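PDB 6LYJ: uracil-DNA glycosylase from Epstein-Barr virus, which is a viral member of the uracil-DNA glycosylase superfamily, an alpha/beta protein built around a parallel four-stranded sheet. Local coordinates for residues V51-C54 with V55-R59; S41-F44 with Q45-A49; D91-G95 with G96-G100; H235-L238 with A239-L243. All blocks are in the same frame, centred on the assembly; numbering follows the deposited sequence.

Contacts 2 and 1 come first along the chain and share helix 42-59: contact 2 is its capped N-terminal start, contact 1 its later turns, with centres about 15 Å apart. Contact 3 follows, in the loop that leaves strand 85-89 of the parallel sheet before helix 113-125; its centre lies about 17 Å from that of contact 1. Contact 4 comes last, on helix 235-245, which packs on strands 186-190 and 207-211 and sits across the chain's centre from the other three. Contacts 1 and 4 are farthest apart, about 38 Å between centres. Three of the contacts thus sample two helices, 42-59 and 235-245, and contact 3 a family signature loop that reaches the other protein of the assembly.

Contact 1: residues V51-C54 with V55-R59; sequences VIAC and VRRLR
R56 lays one face of its guanidinium against I52, and R57 lays one face of its own against C54. I52 and R56 are four residues apart, C54 and R57 three, on one alpha-helix, 42-59. Methyl CG2 of I52 stands 3.7 Å above the R56 plane, over the centre of the group, so its distances to CZ and the two terminal nitrogens are nearly equal. The two side chains run alongside each other, pointing the same way. In R56, chi1 (-75°) sets CG beside the backbone N, on the side of the preceding turn, and the extended chain then reaches the branch of I52. The charged edge is engaged too: NE forms a salt bridge with E68, so the isoleucine meets the flat side while the carboxylate takes an N-H.

R57 gets to its partner differently. Its chain folds at chi3 (-53°), bringing the guanidinium down on the backbone of C54; CA of C54 lies 3.3 Å above the plane, shifted toward the rim. NH2 of R57 comes within 3.5 Å of C54 CB, and NH1 is 4.1 Å from A53 CB.

Beneath these groups the main chain makes ordinary i to i+4 bonds, V55 N to V51 O at 3.0 Å being the first of four. V51 and V55 turn to the interior, where both pack on W167 of helix 167-181. On the flank between the valines and R57, the sulfur of C54 meets L58: SG to CD1 is 3.9 Å.

Contact 2: residues S41-F44 with Q45-A49; sequences SPIF and QRKLA
K47 runs back over the N-capped first turn of helix 42-59 and touches both I43 and F44. Its CB starts 3.6 Å from I43 O, the carbonyl that also receives the K47 backbone N-H. CG comes closer to that oxygen, at 3.2 Å, because chi1 (-68°) places it beside the backbone N, on the side of the preceding turn. CD still lies against I43 O and now reaches F44, 3.9 Å from ring atom CD1; it approaches the ring obliquely, and the two side chains lie alongside each other. The chain kinks about CG-CD and again about CD-CE (chi3 and chi4), and the ammonium end turns away to a cation-pi contact with W169. The same tryptophan meets F44 edge to face, so lysine and phenylalanine share one partner on helix 167-181.

The N-cap residue is S41. Q45 folds back on this end: its CG is 3.2 Å from S41 O, while NE2 donates to the carbonyl of L40. L48 turns inward onto W167 and F170. The capping bond itself runs from F44 N to S41 OG, at 3.2 Å with an N-H...O angle of 158°.

Contact 3: residues D91-G95 with G96-G100; sequences DPYHG and GQANG
Y93 and A98 face each other across a tight reversal of the chain, their CA atoms 5.0 Å apart, with G95 and G96 at the bend. G96 has a positive phi (96°), a conformation that suits glycine because a CB there would strike G95 O. A water fills the inside of the turn: it donates to Y93 O at 2.6 Å and accepts from A98 N at 3.0 Å, with a weaker bond from G96 N. This is the DPYH signature loop of the family.

Q97 crosses Y93 at about a right angle, its amide plane only 11° from the ring plane. Its CD rests 3.4 Å from Y93 CB, a position reached by a bend at chi2 (-86°). OE1 then takes a weak bond from G95 N, while NE2 donates to an aromatic side chain of the other protein in the assembly. A98 CB packs on P92 CB at 3.8 Å, and A98 CA lies at the edge of the tyrosine ring, whose OH bonds to F103 O.

The loop leaves strand 85-89 on its way to helix 113-125; P92 and H94 lean on V154 of strand 154-155, and H94 also bonds to the other protein.

Contact 4: residues H235-L238 with A239-L243; sequences HFVL and ANNFL
A239 and H235 make the tight side of this contact, on the inner face of helix 235-245, where H235, F236 and A239 are buried against the sheet and helix 113-125. The methyl of A239 sits 3.2 Å from H235 O, the same carbonyl that accepts the A239 N-H. Beyond it the methyl packs on V186 and M188 of strand 186-190, while F236 lies against M188 and against I118 and L122 of helix 113-125, its ring edge-to-face with W253. H235 is held at both ring nitrogens: ND1 bonds to W190 and NE2 weakly to T210 O.

V237 and N241, by contrast, are partly exposed. They run alongside each other, one turn apart, and their side chains meet only where valine CG1 lies 3.8 Å from ND2. With chi1 at -68° the N241 carboxamide swings back over V237 O, its CG 3.2 Å from that oxygen. The carbonyl's bond comes instead from the backbone, N241 N at 2.9 Å and nearly straight (165°). N241 OD1 is turned to R244, which donates to it from nearly one turn further on.

L238 leans on L209 of strand 207-211 and shares that edge of the helix with F242, whose ring reaches L207 and V186. N240 is a buried amide whose OD1 accepts from I251 N, tying the helix to the C-terminal part of the chain.

Apolar groups thus make most of the contact with the sheet, H235 adds polar bonds there, and the two asparagines have their own partners, a neighbouring arginine for N241 and a backbone N-H for N240.

Contact 1: residues V51-C54 with V55-R59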
# COMPACT_ATOMS: atom_id res chain seq x y z
N VAL A 51 -11.47 -13.99 -14.23
CA VAL A 51 -10.99 -12.69 -13.75
C VAL A 51 -10.03 -12.09 -14.78
O VAL A 51 -10.08 -10.89 -15.08
CB VAL A 51 -10.33 -12.83 -12.37
CG1 VAL A 51 -9.89 -11.47 -11.86
CG2 VAL A 51 -11.29 -13.49 -11.39
N ILE A 52 -9.11 -12.92 -15.29
CA ILE A 52 -8.18 -12.47 -16.33
C ILE A 52 -8.94 -11.94 -17.54
O ILE A 52 -8.59 -10.90 -18.11
CB ILE A 52 -7.23 -13.62 -16.70
CG1 ILE A 52 -6.29 -13.91 -15.53
CG2 ILE A 52 -6.45 -13.28 -17.97
CD1 ILE A 52 -5.48 -15.17 -15.69
N ALA A 53 -10.01 -12.64 -17.94
CA ALA A 53 -10.81 -12.20 -19.08
C ALA A 53 -11.49 -10.87 -18.79
O ALA A 53 -11.61 -10.01 -19.68
CB ALA A 53 -11.83 -13.28 -19.44
N CYS A 54 -12.00 -10.69 -17.57
CA CYS A 54 -12.60 -9.42 -17.18
C CYS A 54 -11.60 -8.28 -17.34
O CYS A 54 -11.93 -7.22 -17.89
CB CYS A 54 -13.10 -9.50 -15.74
SG CYS A 54 -13.80 -7.95 -15.11
N VAL A 55 -10.38 -8.48 -16.85
CA VAL A 55 -9.36 -7.44 -16.99
C VAL A 55 -9.07 -7.18 -18.46
O VAL A 55 -8.87 -6.03 -18.88
CB VAL A 55 -8.08 -7.81 -16.21
CG1 VAL A 55 -7.01 -6.74 -16.40
CG2 VAL A 55 -8.39 -8.00 -14.73
N ARG A 56 -9.02 -8.24 -19.27
CA ARG A 56 -8.80 -8.07 -20.71
C ARG A 56 -9.89 -7.22 -21.35
O ARG A 56 -9.61 -6.39 -22.23
CB ARG A 56 -8.69 -9.43 -21.41
CG ARG A 56 -7.37 -10.13 -21.17
CD ARG A 56 -7.18 -11.26 -22.16
NE ARG A 56 -5.95 -12.00 -21.90
CZ ARG A 56 -5.90 -13.31 -21.65
NH1 ARG A 56 -7.02 -14.02 -21.65
NH2 ARG A 56 -4.74 -13.90 -21.41
N ARG A 57 -11.15 -7.43 -20.95
CA ARG A 57 -12.23 -6.59 -21.47
C ARG A 57 -12.07 -5.15 -21.03
O ARG A 57 -12.27 -4.22 -21.82
CB ARG A 57 -13.59 -7.13 -21.03
CG ARG A 57 -14.01 -8.45 -21.65
CD ARG A 57 -15.47 -8.76 -21.36
NE ARG A 57 -15.80 -8.69 -19.94
CZ ARG A 57 -15.65 -9.69 -19.07
NH1 ARG A 57 -15.16 -10.86 -19.48
NH2 ARG A 57 -15.98 -9.53 -17.80
N LEU A 58 -11.71 -4.94 -19.75
CA LEU A 58 -11.58 -3.58 -19.24
C LEU A 58 -10.40 -2.84 -19.88
O LEU A 58 -10.43 -1.61 -19.98
CB LEU A 58 -11.42 -3.60 -17.72
CG LEU A 58 -12.63 -4.13 -16.94
CD1 LEU A 58 -12.25 -4.43 -15.50
CD2 LEU A 58 -13.77 -3.13 -17.00
N ARG A 59 -9.38 -3.56 -20.34
CA ARG A 59 -8.19 -2.91 -20.88
C ARG A 59 -8.45 -2.19 -22.20
O ARG A 59 -7.74 -1.24 -22.53
CB ARG A 59 -7.06 -3.92 -21.07
CG ARG A 59 -6.12 -4.03 -19.89
CD ARG A 59 -4.91 -4.88 -20.23
NE ARG A 59 -4.43 -5.58 -19.05
CZ ARG A 59 -3.63 -5.03 -18.14
NH1 ARG A 59 -3.20 -3.79 -18.29
NH2 ARG A 59 -3.24 -5.74 -17.09

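Contact 2: residues S41-F44 with Q45-A49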
# COMPACT_ATOMS: atom_id res chain seq x y z
N SER A 41 -7.93 -26.47 -8.70
CA SER A 41 -8.96 -27.33 -9.27
C SER A 41 -9.41 -26.77 -10.61
O SER A 41 -9.18 -25.59 -10.91
CB SER A 41 -10.14 -27.44 -8.31
OG SER A 41 -10.79 -26.20 -8.16
N PRO A 42 -10.03 -27.60 -11.45
CA PRO A 42 -10.55 -27.08 -12.73
C PRO A 42 -11.48 -25.89 -12.58
O PRO A 42 -11.37 -24.92 -13.35
CB PRO A 42 -11.27 -28.30 -13.33
CG PRO A 42 -10.51 -29.46 -12.79
CD PRO A 42 -10.12 -29.07 -11.38
N ILE A 43 -12.38 -25.91 -11.59
CA ILE A 43 -13.29 -24.78 -11.40
C ILE A 43 -12.53 -23.54 -10.94
O ILE A 43 -12.83 -22.42 -11.37
CB ILE A 43 -14.44 -25.16 -10.44
CG1 ILE A 43 -15.57 -24.14 -10.54
CG2 ILE A 43 -13.95 -25.29 -8.99
CD1 ILE A 43 -16.32 -24.17 -11.87
N PHE A 44 -11.53 -23.71 -10.07
CA PHE A 44 -10.74 -22.55 -9.67
C PHE A 44 -9.92 -22.02 -10.83
O PHE A 44 -9.72 -20.80 -10.96
CB PHE A 44 -9.84 -22.88 -8.48
CG PHE A 44 -10.52 -22.73 -7.15
CD1 PHE A 44 -11.90 -22.73 -7.05
CD2 PHE A 44 -9.78 -22.52 -6.00
CE1 PHE A 44 -12.53 -22.58 -5.83
CE2 PHE A 44 -10.40 -22.36 -4.77
CZ PHE A 44 -11.78 -22.39 -4.69
N GLN A 45 -9.42 -22.91 -11.70
CA GLN A 45 -8.75 -22.47 -12.91
C GLN A 45 -9.68 -21.62 -13.77
O GLN A 45 -9.29 -20.58 -14.28
CB GLN A 45 -8.25 -23.67 -13.72
CG GLN A 45 -7.13 -24.46 -13.07
CD GLN A 45 -6.79 -25.71 -13.85
OE1 GLN A 45 -6.52 -25.65 -15.05
NE2 GLN A 45 -6.81 -26.86 -13.18
N ARG A 46 -10.94 -22.06 -13.91
CA ARG A 46 -11.89 -21.31 -14.73
C ARG A 46 -12.24 -19.97 -14.09
O ARG A 46 -12.40 -18.97 -14.79
CB ARG A 46 -13.15 -22.15 -14.96
CG ARG A 46 -12.95 -23.27 -15.96
CD ARG A 46 -14.13 -24.22 -16.01
NE ARG A 46 -15.37 -23.55 -16.40
CZ ARG A 46 -16.54 -24.17 -16.49
NH1 ARG A 46 -16.63 -25.46 -16.22
NH2 ARG A 46 -17.63 -23.51 -16.85
N LYS A 47 -12.35 -19.93 -12.76
CA LYS A 47 -12.63 -18.67 -12.07
C LYS A 47 -11.49 -17.67 -12.24
O LYS A 47 -11.71 -16.47 -12.50
CB LYS A 47 -12.92 -18.94 -10.60
CG LYS A 47 -14.22 -19.70 -10.36
CD LYS A 47 -14.26 -20.37 -8.99
CE LYS A 47 -14.38 -19.34 -7.87
NZ LYS A 47 -15.65 -18.58 -7.97
N LEU A 48 -10.24 -18.14 -12.11
CA LEU A 48 -9.10 -17.26 -12.36
C LEU A 48 -9.09 -16.80 -13.82
O LEU A 48 -8.85 -15.61 -14.10
CB LEU A 48 -7.80 -17.98 -12.00
CG LEU A 48 -6.51 -17.24 -12.37
CD1 LEU A 48 -6.46 -15.87 -11.70
CD2 LEU A 48 -5.30 -18.08 -12.00
N ALA A 49 -9.30 -17.73 -14.76
CA ALA A 49 -9.37 -17.36 -16.17
C ALA A 49 -10.45 -16.31 -16.41
O ALA A 49 -10.27 -15.41 -17.24
CB ALA A 49 -9.64 -18.59 -17.03

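Contact 3: residues D91-G95 with G96-G100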
# COMPACT_ATOMS: atom_id res chain seq x y z
N ASP A 91 -3.90 -2.37 -3.56
CA ASP A 91 -3.93 -2.47 -5.01
C ASP A 91 -2.72 -1.75 -5.62
O ASP A 91 -2.01 -1.04 -4.91
CB ASP A 91 -5.27 -1.94 -5.54
CG ASP A 91 -5.42 -0.44 -5.38
OD1 ASP A 91 -4.74 0.16 -4.51
OD2 ASP A 91 -6.25 0.14 -6.12
N PRO A 92 -2.42 -1.95 -6.91
CA PRO A 92 -1.22 -1.34 -7.48
C PRO A 92 -1.34 0.17 -7.56
O PRO A 92 -2.43 0.75 -7.51
CB PRO A 92 -1.13 -1.97 -8.88
CG PRO A 92 -1.96 -3.21 -8.80
CD PRO A 92 -3.08 -2.85 -7.88
N TYR A 93 -0.18 0.82 -7.68
CA TYR A 93 -0.16 2.25 -7.98
C TYR A 93 -0.90 2.50 -9.28
O TYR A 93 -0.85 1.69 -10.21
CB TYR A 93 1.28 2.74 -8.08
CG TYR A 93 2.07 2.57 -6.81
CD1 TYR A 93 1.86 3.39 -5.71
CD2 TYR A 93 3.03 1.57 -6.70
CE1 TYR A 93 2.58 3.23 -4.55
CE2 TYR A 93 3.76 1.40 -5.54
CZ TYR A 93 3.53 2.23 -4.47
OH TYR A 93 4.25 2.06 -3.32
N HIS A 94 -1.60 3.64 -9.36
CA HIS A 94 -2.52 3.89 -10.46
C HIS A 94 -2.07 5.03 -11.36
O HIS A 94 -2.88 5.61 -12.08
CB HIS A 94 -3.93 4.17 -9.92
CG HIS A 94 -3.99 5.23 -8.86
ND1 HIS A 94 -3.90 6.57 -9.15
CD2 HIS A 94 -4.16 5.14 -7.52
CE1 HIS A 94 -4.00 7.27 -8.03
NE2 HIS A 94 -4.16 6.42 -7.02
N GLY A 95 -0.77 5.35 -11.35
CA GLY A 95 -0.27 6.43 -12.17
C GLY A 95 0.86 6.01 -13.09
O GLY A 95 1.59 6.85 -13.61
N GLY A 96 1.01 4.70 -13.29
CA GLY A 96 2.04 4.17 -14.15
C GLY A 96 3.32 3.74 -13.46
O GLY A 96 4.23 3.25 -14.14
N GLN A 97 3.43 3.89 -12.14
CA GLN A 97 4.67 3.52 -11.47
C GLN A 97 4.67 2.08 -10.96
O GLN A 97 5.72 1.60 -10.53
CB GLN A 97 4.97 4.50 -10.33
CG GLN A 97 3.98 4.52 -9.18
CD GLN A 97 2.78 5.44 -9.41
OE1 GLN A 97 2.06 5.31 -10.40
NE2 GLN A 97 2.56 6.36 -8.48
N ALA A 98 3.53 1.39 -11.01
CA ALA A 98 3.48 0.02 -10.52
C ALA A 98 4.31 -0.91 -11.39
O ALA A 98 4.38 -0.76 -12.62
CB ALA A 98 2.03 -0.47 -10.45
N ASN A 99 4.95 -1.90 -10.75
CA ASN A 99 5.79 -2.87 -11.44
C ASN A 99 5.40 -4.31 -11.11
O ASN A 99 6.22 -5.22 -11.27
CB ASN A 99 7.27 -2.63 -11.12
CG ASN A 99 7.59 -2.78 -9.63
OD1 ASN A 99 6.74 -3.20 -8.84
ND2 ASN A 99 8.81 -2.44 -9.25
N GLY A 100 4.17 -4.54 -10.64
CA GLY A 100 3.73 -5.89 -10.36
C GLY A 100 4.14 -6.42 -9.00
O GLY A 100 3.84 -7.58 -8.70
O HOH W 1 0.84 2.09 -12.18

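Contact 4: residues H235-L238 with A239-L243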
# COMPACT_ATOMS: atom_id res chain seq x y z
N HIS A 235 9.65 -5.29 12.61
CA HIS A 235 9.17 -6.48 11.89
C HIS A 235 10.28 -7.16 11.10
O HIS A 235 10.27 -8.39 10.97
CB HIS A 235 8.03 -6.10 10.96
CG HIS A 235 6.70 -5.97 11.63
ND1 HIS A 235 5.52 -5.78 10.93
CD2 HIS A 235 6.35 -6.01 12.94
CE1 HIS A 235 4.51 -5.71 11.78
NE2 HIS A 235 4.99 -5.84 13.00
N PHE A 236 11.23 -6.41 10.55
CA PHE A 236 12.27 -7.03 9.73
C PHE A 236 13.29 -7.77 10.58
O PHE A 236 13.76 -8.86 10.20
CB PHE A 236 12.93 -5.96 8.85
CG PHE A 236 11.96 -5.27 7.93
CD1 PHE A 236 11.61 -5.84 6.72
CD2 PHE A 236 11.38 -4.07 8.29
CE1 PHE A 236 10.71 -5.21 5.88
CE2 PHE A 236 10.48 -3.43 7.46
CZ PHE A 236 10.15 -4.01 6.25
N VAL A 237 13.57 -7.24 11.77
CA VAL A 237 14.42 -7.95 12.73
C VAL A 237 13.72 -9.21 13.22
O VAL A 237 14.31 -10.29 13.26
CB VAL A 237 14.81 -7.02 13.89
CG1 VAL A 237 15.55 -7.80 14.98
CG2 VAL A 237 15.64 -5.85 13.39
N LEU A 238 12.46 -9.08 13.65
CA LEU A 238 11.72 -10.24 14.14
C LEU A 238 11.62 -11.31 13.05
O LEU A 238 11.72 -12.51 13.34
CB LEU A 238 10.33 -9.82 14.62
CG LEU A 238 10.32 -8.89 15.83
CD1 LEU A 238 8.91 -8.37 16.09
CD2 LEU A 238 10.87 -9.60 17.07
N ALA A 239 11.43 -10.88 11.80
CA ALA A 239 11.35 -11.82 10.69
C ALA A 239 12.64 -12.60 10.54
O ALA A 239 12.63 -13.84 10.43
CB ALA A 239 11.01 -11.07 9.40
N ASN A 240 13.79 -11.90 10.54
CA ASN A 240 15.05 -12.63 10.41
C ASN A 240 15.33 -13.51 11.63
O ASN A 240 15.91 -14.59 11.48
CB ASN A 240 16.21 -11.67 10.16
CG ASN A 240 16.43 -11.40 8.68
OD1 ASN A 240 15.96 -12.15 7.82
ND2 ASN A 240 17.15 -10.32 8.37
N ASN A 241 14.95 -13.07 12.83
CA ASN A 241 15.08 -13.93 14.00
C ASN A 241 14.29 -15.22 13.82
O ASN A 241 14.78 -16.31 14.14
CB ASN A 241 14.63 -13.21 15.27
CG ASN A 241 15.56 -12.07 15.65
OD1 ASN A 241 16.68 -11.97 15.15
ND2 ASN A 241 15.09 -11.21 16.55
N PHE A 242 13.06 -15.10 13.32
CA PHE A 242 12.24 -16.28 13.07
C PHE A 242 12.92 -17.20 12.07
O PHE A 242 13.04 -18.41 12.30
CB PHE A 242 10.85 -15.86 12.59
CG PHE A 242 9.95 -17.01 12.24
CD1 PHE A 242 9.23 -17.66 13.23
CD2 PHE A 242 9.79 -17.41 10.92
CE1 PHE A 242 8.38 -18.71 12.91
CE2 PHE A 242 8.94 -18.45 10.59
CZ PHE A 242 8.24 -19.11 11.59
N LEU A 243 13.39 -16.64 10.96
CA LEU A 243 14.02 -17.46 9.92
C LEU A 243 15.24 -18.18 10.48
O LEU A 243 15.46 -19.36 10.18
CB LEU A 243 14.39 -16.60 8.71
CG LEU A 243 13.22 -15.95 7.96
CD1 LEU A 243 13.71 -15.10 6.79
CD2 LEU A 243 12.24 -17.01 7.48